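Local coordinates for protein B (Streptococcus agalactiae, PDB 5H6I), which is a secreted pore-forming toxin, the CAMP factor, which permeabilises membranes and also binds the Fc part of IgG, at residues R53-K56 against D57-G61; D172-I176 against Y177-K181; A117-V120 against S121-I125. All coordinates share one frame; numbering follows the deposited sequence.

Contact 1: R53-K56 against D57-G61; sequences RNIK and DNVQG
The carbonyl oxygen of Ile55 is where several groups at the end of helix 35-58 converge. Val59 N donates to Ile55 O over 3.2 Å, nearly in line with the carbonyl (C=O...N angle 172°) although the N-H...O angle is only 141°. Val59 CG2 leans on the same oxygen at 3.2 Å. The other methyl, CG1, lies anti to the carbonyl carbon of Val59 (chi1 -61°) and meets Ile55 CG2 at 3.7 Å, the two branched side chains crossing at a slant. Beyond them, helix 65-84 supplies Val68, which touches both residues, while Ile106 and Ile109 of helix 93-115 pack on Ile55. From Asn54 O the bonding is slacker: Asp57 N, three residues on, reaches it at 3.4 Å, a weak bond. The Asp57 carboxylate, exposed, stays 6.0 Å from Arg53 (NH1 to OD2), so no salt bridge forms and any attraction between the two is probably modest. Lys56 lies against Ile72 of helix 65-84, and its NZ hydrogen-bonds to Asn69 OD1. Between residues 53-56 and 57-61, then, the helix end rests on backbone bonding to Ile55 O and on the apolar Ile55-Val59 pair, rather than on charge pairing.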
loop_
_atom_site.group_PDB
_atom_site.type_symbol
_atom_site.label_atom_id
_atom_site.label_comp_id
_atom_site.label_asym_id
_atom_site.label_seq_id
_atom_site.Cartn_x
_atom_site.Cartn_y
_atom_site.Cartn_z
ATOM N N ARG A 53 5.428 -1.626 7.125
ATOM C CA ARG A 53 4.600 -0.883 8.071
ATOM C C ARG A 53 4.176 0.464 7.500
ATOM O O ARG A 53 3.095 0.963 7.831
ATOM C CB ARG A 53 5.334 -0.703 9.402
ATOM C CG ARG A 53 6.660 0.030 9.311
ATOM C CD ARG A 53 6.528 1.486 9.726
ATOM N NE ARG A 53 7.803 2.044 10.165
ATOM C CZ ARG A 53 8.082 3.342 10.181
ATOM N NH1 ARG A 53 7.175 4.221 9.777
ATOM N NH2 ARG A 53 9.269 3.762 10.598
ATOM N N ASN A 54 5.010 1.066 6.646
ATOM C CA ASN A 54 4.587 2.254 5.912
ATOM C C ASN A 54 3.415 1.930 4.998
ATOM O O ASN A 54 2.418 2.661 4.955
ATOM C CB ASN A 54 5.755 2.817 5.101
ATOM C CG ASN A 54 6.857 3.380 5.975
ATOM O OD1 ASN A 54 6.600 3.919 7.051
ATOM N ND2 ASN A 54 8.097 3.258 5.512
ATOM N N ILE A 55 3.521 0.824 4.256
ATOM C CA ILE A 55 2.444 0.397 3.370
ATOM C C ILE A 55 1.206 0.010 4.170
ATOM O O ILE A 55 0.075 0.191 3.700
ATOM C CB ILE A 55 2.937 -0.760 2.480
ATOM C CG1 ILE A 55 4.031 -0.270 1.528
ATOM C CG2 ILE A 55 1.792 -1.378 1.697
ATOM C CD1 ILE A 55 4.604 -1.356 0.645
ATOM N N LYS A 56 1.392 -0.502 5.391
ATOM C CA LYS A 56 0.265 -0.962 6.200
ATOM C C LYS A 56 -0.781 0.128 6.400
ATOM O O LYS A 56 -1.974 -0.171 6.513
ATOM C CB LYS A 56 0.771 -1.466 7.553
ATOM C CG LYS A 56 -0.293 -2.124 8.418
ATOM C CD LYS A 56 0.149 -2.195 9.870
ATOM C CE LYS A 56 -0.918 -2.832 10.743
ATOM N NZ LYS A 56 -1.148 -4.256 10.378
ATOM N N ASP A 57 -0.360 1.394 6.436
ATOM C CA ASP A 57 -1.312 2.484 6.617
ATOM C C ASP A 57 -2.054 2.809 5.325
ATOM O O ASP A 57 -3.269 3.031 5.343
ATOM C CB ASP A 57 -0.594 3.729 7.138
ATOM C CG ASP A 57 0.244 3.448 8.368
ATOM O OD1 ASP A 57 -0.100 2.515 9.123
ATOM O OD2 ASP A 57 1.250 4.158 8.578
ATOM N N ASN A 58 -1.343 2.834 4.195
ATOM C CA ASN A 58 -1.935 3.299 2.945
ATOM C C ASN A 58 -2.915 2.300 2.342
ATOM O O ASN A 58 -3.760 2.699 1.535
ATOM C CB ASN A 58 -0.835 3.614 1.930
ATOM C CG ASN A 58 0.128 4.676 2.423
ATOM O OD1 ASN A 58 -0.233 5.537 3.225
ATOM N ND2 ASN A 58 1.365 4.621 1.942
ATOM N N VAL A 59 -2.829 1.022 2.710
ATOM C CA VAL A 59 -3.667 -0.004 2.098
ATOM C C VAL A 59 -4.810 -0.378 3.033
ATOM O O VAL A 59 -5.316 -1.506 2.995
ATOM C CB VAL A 59 -2.835 -1.244 1.718
ATOM C CG1 VAL A 59 -1.763 -0.870 0.704
ATOM C CG2 VAL A 59 -2.209 -1.871 2.956
ATOM N N GLN A 60 -5.237 0.569 3.864
ATOM C CA GLN A 60 -6.286 0.298 4.839
ATOM C C GLN A 60 -7.633 0.141 4.141
ATOM O O GLN A 60 -8.069 1.033 3.405
ATOM C CB GLN A 60 -6.345 1.418 5.874
ATOM C CG GLN A 60 -5.630 1.084 7.171
ATOM C CD GLN A 60 -5.904 -0.334 7.634
ATOM O OE1 GLN A 60 -5.019 -1.188 7.617
ATOM N NE2 GLN A 60 -7.140 -0.591 8.049
ATOM N N GLY A 61 -8.290 -0.994 4.373
ATOM C CA GLY A 61 -9.598 -1.237 3.802
ATOM C C GLY A 61 -9.608 -1.594 2.335
ATOM O O GLY A 61 -10.665 -1.520 1.699
#

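Contact 2: D172-I176 against Y177-K181; sequences DRATI and YTKSK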
loop_
_atom_site.group_PDB
_atom_site.type_symbol
_atom_site.label_atom_id
_atom_site.label_comp_id
_atom_site.label_asym_id
_atom_site.label_seq_id
_atom_site.Cartn_x
_atom_site.Cartn_y
_atom_site.Cartn_z
ATOM N N ASP A 172 -18.612 6.171 -13.667
ATOM C CA ASP A 172 -18.601 4.957 -12.866
ATOM C C ASP A 172 -18.502 5.286 -11.382
ATOM O O ASP A 172 -17.994 6.339 -10.987
ATOM C CB ASP A 172 -17.436 4.054 -13.273
ATOM C CG ASP A 172 -17.719 3.267 -14.538
ATOM O OD1 ASP A 172 -18.907 3.030 -14.840
ATOM O OD2 ASP A 172 -16.751 2.885 -15.228
ATOM N N ARG A 173 -19.000 4.368 -10.558
ATOM C CA ARG A 173 -18.871 4.511 -9.116
ATOM C C ARG A 173 -17.401 4.518 -8.720
ATOM O O ARG A 173 -16.589 3.764 -9.264
ATOM C CB ARG A 173 -19.608 3.375 -8.405
ATOM C CG ARG A 173 -19.747 3.558 -6.904
ATOM C CD ARG A 173 -20.499 2.393 -6.284
ATOM N NE ARG A 173 -21.738 2.106 -7.001
ATOM C CZ ARG A 173 -22.929 2.585 -6.654
ATOM N NH1 ARG A 173 -23.044 3.377 -5.597
ATOM N NH2 ARG A 173 -24.004 2.273 -7.365
ATOM N N ALA A 174 -17.056 5.384 -7.772
ATOM C CA ALA A 174 -15.672 5.523 -7.349
ATOM C C ALA A 174 -15.279 4.386 -6.415
ATOM O O ALA A 174 -16.039 4.005 -5.521
ATOM C CB ALA A 174 -15.456 6.868 -6.658
ATOM N N THR A 175 -14.087 3.842 -6.635
ATOM C CA THR A 175 -13.531 2.824 -5.759
ATOM C C THR A 175 -12.687 3.476 -4.666
ATOM O O THR A 175 -12.390 4.672 -4.704
ATOM C CB THR A 175 -12.693 1.822 -6.553
ATOM O OG1 THR A 175 -11.521 2.473 -7.060
ATOM C CG2 THR A 175 -13.496 1.257 -7.716
ATOM N N ILE A 176 -12.299 2.668 -3.677
ATOM C CA ILE A 176 -11.469 3.179 -2.591
ATOM C C ILE A 176 -10.132 3.673 -3.123
ATOM O O ILE A 176 -9.545 4.615 -2.577
ATOM C CB ILE A 176 -11.295 2.102 -1.499
ATOM C CG1 ILE A 176 -10.443 2.633 -0.343
ATOM C CG2 ILE A 176 -10.694 0.829 -2.085
ATOM C CD1 ILE A 176 -10.402 1.717 0.858
ATOM N N TYR A 177 -9.639 3.067 -4.206
ATOM C CA TYR A 177 -8.401 3.537 -4.819
ATOM C C TYR A 177 -8.591 4.890 -5.493
ATOM O O TYR A 177 -7.653 5.694 -5.539
ATOM C CB TYR A 177 -7.888 2.500 -5.818
ATOM C CG TYR A 177 -7.875 1.096 -5.257
ATOM C CD1 TYR A 177 -6.790 0.632 -4.522
ATOM C CD2 TYR A 177 -8.951 0.240 -5.447
ATOM C CE1 TYR A 177 -6.776 -0.646 -4.000
ATOM C CE2 TYR A 177 -8.946 -1.041 -4.926
ATOM C CZ TYR A 177 -7.856 -1.478 -4.203
ATOM O OH TYR A 177 -7.846 -2.753 -3.686
ATOM N N THR A 178 -9.791 5.159 -6.016
ATOM C CA THR A 178 -10.073 6.476 -6.578
ATOM C C THR A 178 -10.034 7.549 -5.499
ATOM O O THR A 178 -9.536 8.658 -5.729
ATOM C CB THR A 178 -11.434 6.471 -7.276
ATOM O OG1 THR A 178 -11.526 5.334 -8.143
ATOM C CG2 THR A 178 -11.621 7.742 -8.091
ATOM N N LYS A 179 -10.546 7.235 -4.310
ATOM C CA LYS A 179 -10.576 8.180 -3.202
ATOM C C LYS A 179 -9.234 8.310 -2.494
ATOM O O LYS A 179 -9.132 9.091 -1.542
ATOM C CB LYS A 179 -11.655 7.770 -2.198
ATOM C CG LYS A 179 -13.063 7.815 -2.766
ATOM C CD LYS A 179 -14.061 7.189 -1.813
ATOM C CE LYS A 179 -15.484 7.379 -2.308
ATOM N NZ LYS A 179 -16.477 6.768 -1.384
ATOM N N SER A 180 -8.212 7.567 -2.926
ATOM C CA SER A 180 -6.892 7.711 -2.323
ATOM C C SER A 180 -6.316 9.096 -2.587
ATOM O O SER A 180 -5.623 9.662 -1.733
ATOM C CB SER A 180 -5.952 6.627 -2.853
ATOM O OG SER A 180 -4.675 6.718 -2.246
ATOM N N LYS A 181 -6.596 9.662 -3.764
ATOM C CA LYS A 181 -6.109 11.003 -4.071
ATOM C C LYS A 181 -6.830 12.054 -3.238
ATOM O O LYS A 181 -6.208 13.011 -2.763
ATOM C CB LYS A 181 -6.273 11.295 -5.564
ATOM C CG LYS A 181 -6.002 10.105 -6.470
ATOM C CD LYS A 181 -4.589 9.570 -6.290
ATOM C CE LYS A 181 -4.448 8.184 -6.898
ATOM N NZ LYS A 181 -5.537 7.273 -6.448
HETATM O O HOH W 1 -17.654 5.802 -4.358
#
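The first turn of helix 179-196 is joined here to the loop that leads into it, and Thr175 does most of the joining. Its carbonyl oxygen accepts Lys179 N at 3.2 Å, in the carbonyl plane and with an N-H...O angle of 151°. Thr178 N also turns to this oxygen, in a weak and strongly bent bond. The two threonine side chains cross at about a right angle, and their hydroxyls share a hydrogen bond, Thr175 OG1 to Thr178 OG1, of 3.1 Å. Thr175 OG1 is placed for this by chi1 of 67°, which sets it between its own backbone N and carbonyl carbon; the same oxygen lies in the plane of the Tyr177 ring, 3.8 Å from the edge atom CD2. Over one face of that ring sits the Ile176 methyl CG2, 4.0 Å from the centroid and displaced toward the rim, a CH-pi contact. The phenol OH of Tyr177 bonds to Asp63. Ala174 CB rests on Thr178 CB at 4.1 Å. Lys179 extends back along the loop, where its NZ bonds to the carbonyl oxygens of Asn222 and Gln220 and, weakly, to a water that also lies against Ala174 O. Paired i to i+4 and weak i to i+3 bonds to one carbonyl, that of Thr175, are typical of a loop passing into the first turn of an alpha-helix.

Contact 3: A117-V120 against S121-I125; sequences ANKV and SQANI
Lys119 and Ala123 make the close part of this contact: Lys119 CB meets Ala123 CB at 3.6 Å, with CG following at 4.0 Å from the same methyl. The lysine CG stands anti to its carbonyl carbon (chi1 -68°) and the chain bends at chi2, so that only its base lies on the alanine while the ammonium end leads away. There NZ finds the carbonyl oxygens of Tyr165 and Leu163, and Tyr165 also touches the buried Ala123. The same turn is closed by the backbone, Ala123 N donating to Val120 O at 3.2 Å. The N-H points well at the oxygen (151°), yet the donor stands 47° out of the carbonyl plane, away from either lone pair. This is the short i to i+3 turn through which the loop after helix 93-115 enters helix 121-139; the first i to i+4 bond of the two segments follows at once, Ile125 N to Ser121 O, and the buried Asn124 turns its OD1 to Tyr64 OH and Ser112 OG. Side-chain packing is looser at Val120. Its CG2 lies over the backbone, 3.8 Å from Ser121 N, but the nearest side-chain atom across from it, Gln122 CB, is 4.5 Å away. The exposed Gln122 swings outward, its NE2 bonding to Asp126 one turn on.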
loop_
_atom_site.group_PDB
_atom_site.type_symbol
_atom_site.label_atom_id
_atom_site.label_comp_id
_atom_site.label_asym_id
_atom_site.label_seq_id
_atom_site.Cartn_x
_atom_site.Cartn_y
_atom_site.Cartn_z
ATOM N N ALA A 117 -4.686 2.713 -9.983
ATOM C CA ALA A 117 -5.679 3.509 -9.267
ATOM C C ALA A 117 -6.897 3.817 -10.129
ATOM O O ALA A 117 -8.002 3.980 -9.598
ATOM C CB ALA A 117 -5.046 4.803 -8.758
ATOM N N ASN A 118 -6.726 3.902 -11.446
ATOM C CA ASN A 118 -7.824 4.211 -12.353
ATOM C C ASN A 118 -8.525 2.970 -12.889
ATOM O O ASN A 118 -9.462 3.101 -13.683
ATOM C CB ASN A 118 -7.319 5.054 -13.528
ATOM C CG ASN A 118 -6.651 6.335 -13.081
ATOM O OD1 ASN A 118 -6.935 6.854 -12.001
ATOM N ND2 ASN A 118 -5.753 6.855 -13.911
ATOM N N LYS A 119 -8.100 1.779 -12.480
ATOM C CA LYS A 119 -8.667 0.552 -13.013
ATOM C C LYS A 119 -9.995 0.225 -12.338
ATOM O O LYS A 119 -10.344 0.772 -11.289
ATOM C CB LYS A 119 -7.693 -0.612 -12.827
ATOM C CG LYS A 119 -6.436 -0.512 -13.671
ATOM C CD LYS A 119 -6.770 -0.524 -15.152
ATOM C CE LYS A 119 -5.513 -0.419 -15.997
ATOM N NZ LYS A 119 -5.828 -0.370 -17.452
ATOM N N VAL A 120 -10.738 -0.688 -12.960
ATOM C CA VAL A 120 -11.955 -1.223 -12.361
ATOM C C VAL A 120 -11.559 -2.064 -11.155
ATOM O O VAL A 120 -10.381 -2.397 -10.978
ATOM C CB VAL A 120 -12.773 -2.045 -13.374
ATOM C CG1 VAL A 120 -13.379 -1.133 -14.430
ATOM C CG2 VAL A 120 -11.904 -3.112 -14.019
ATOM N N SER A 121 -12.542 -2.418 -10.323
ATOM C CA SER A 121 -12.243 -3.090 -9.062
ATOM C C SER A 121 -11.548 -4.430 -9.273
ATOM O O SER A 121 -10.774 -4.866 -8.414
ATOM C CB SER A 121 -13.528 -3.283 -8.258
ATOM O OG SER A 121 -14.166 -2.041 -8.013
ATOM N N GLN A 122 -11.795 -5.087 -10.409
ATOM C CA GLN A 122 -11.280 -6.439 -10.611
ATOM C C GLN A 122 -9.759 -6.473 -10.697
ATOM O O GLN A 122 -9.148 -7.489 -10.347
ATOM C CB GLN A 122 -11.891 -7.052 -11.869
ATOM C CG GLN A 122 -11.822 -8.568 -11.906
ATOM C CD GLN A 122 -12.514 -9.206 -10.717
ATOM O OE1 GLN A 122 -13.613 -8.803 -10.336
ATOM N NE2 GLN A 122 -11.871 -10.203 -10.123
ATOM N N ALA A 123 -9.132 -5.386 -11.154
ATOM C CA ALA A 123 -7.679 -5.378 -11.296
ATOM C C ALA A 123 -6.993 -5.523 -9.944
ATOM O O ALA A 123 -6.117 -6.377 -9.766
ATOM C CB ALA A 123 -7.227 -4.098 -11.998
ATOM N N ASN A 124 -7.381 -4.693 -8.974
ATOM C CA ASN A 124 -6.792 -4.794 -7.643
ATOM C C ASN A 124 -7.273 -6.040 -6.910
ATOM O O ASN A 124 -6.530 -6.602 -6.096
ATOM C CB ASN A 124 -7.113 -3.541 -6.831
ATOM C CG ASN A 124 -6.156 -2.402 -7.122
ATOM O OD1 ASN A 124 -4.940 -2.581 -7.109
ATOM N ND2 ASN A 124 -6.704 -1.221 -7.386
ATOM N N ILE A 125 -8.501 -6.485 -7.182
ATOM C CA ILE A 125 -9.010 -7.699 -6.551
ATOM C C ILE A 125 -8.211 -8.912 -7.011
ATOM O O ILE A 125 -7.770 -9.732 -6.197
ATOM C CB ILE A 125 -10.511 -7.867 -6.845
ATOM C CG1 ILE A 125 -11.341 -6.937 -5.958
ATOM C CG2 ILE A 125 -10.941 -9.314 -6.645
ATOM C CD1 ILE A 125 -12.834 -7.081 -6.161
#

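Overall arrangement
Along the chain the order is contact 1, contact 3, contact 2: the end of helix 35-58, the start of helix 121-139, then the approach to helix 179-196. Contacts 2 and 3 are neighbours, their centres about 10 Å apart, and touch where Tyr177 CD2 meets Asn124 ND2 at 3.3 Å and Thr175 CG2 meets Ser121 OG at 3.4 Å. Contact 1 lies about 16 Å from contact 2 (centre to centre) yet touches it, Ile176 CD1 packing on Gly61 O at 3.4 Å, while its nearest atoms stay about 9 Å from contact 3. Contacts 1 and 3 sit at helix ends among the first five helices (35-163), contact 2 on the connection into the last three (179-245), so these touches lie where the toxin's two helical parts meet.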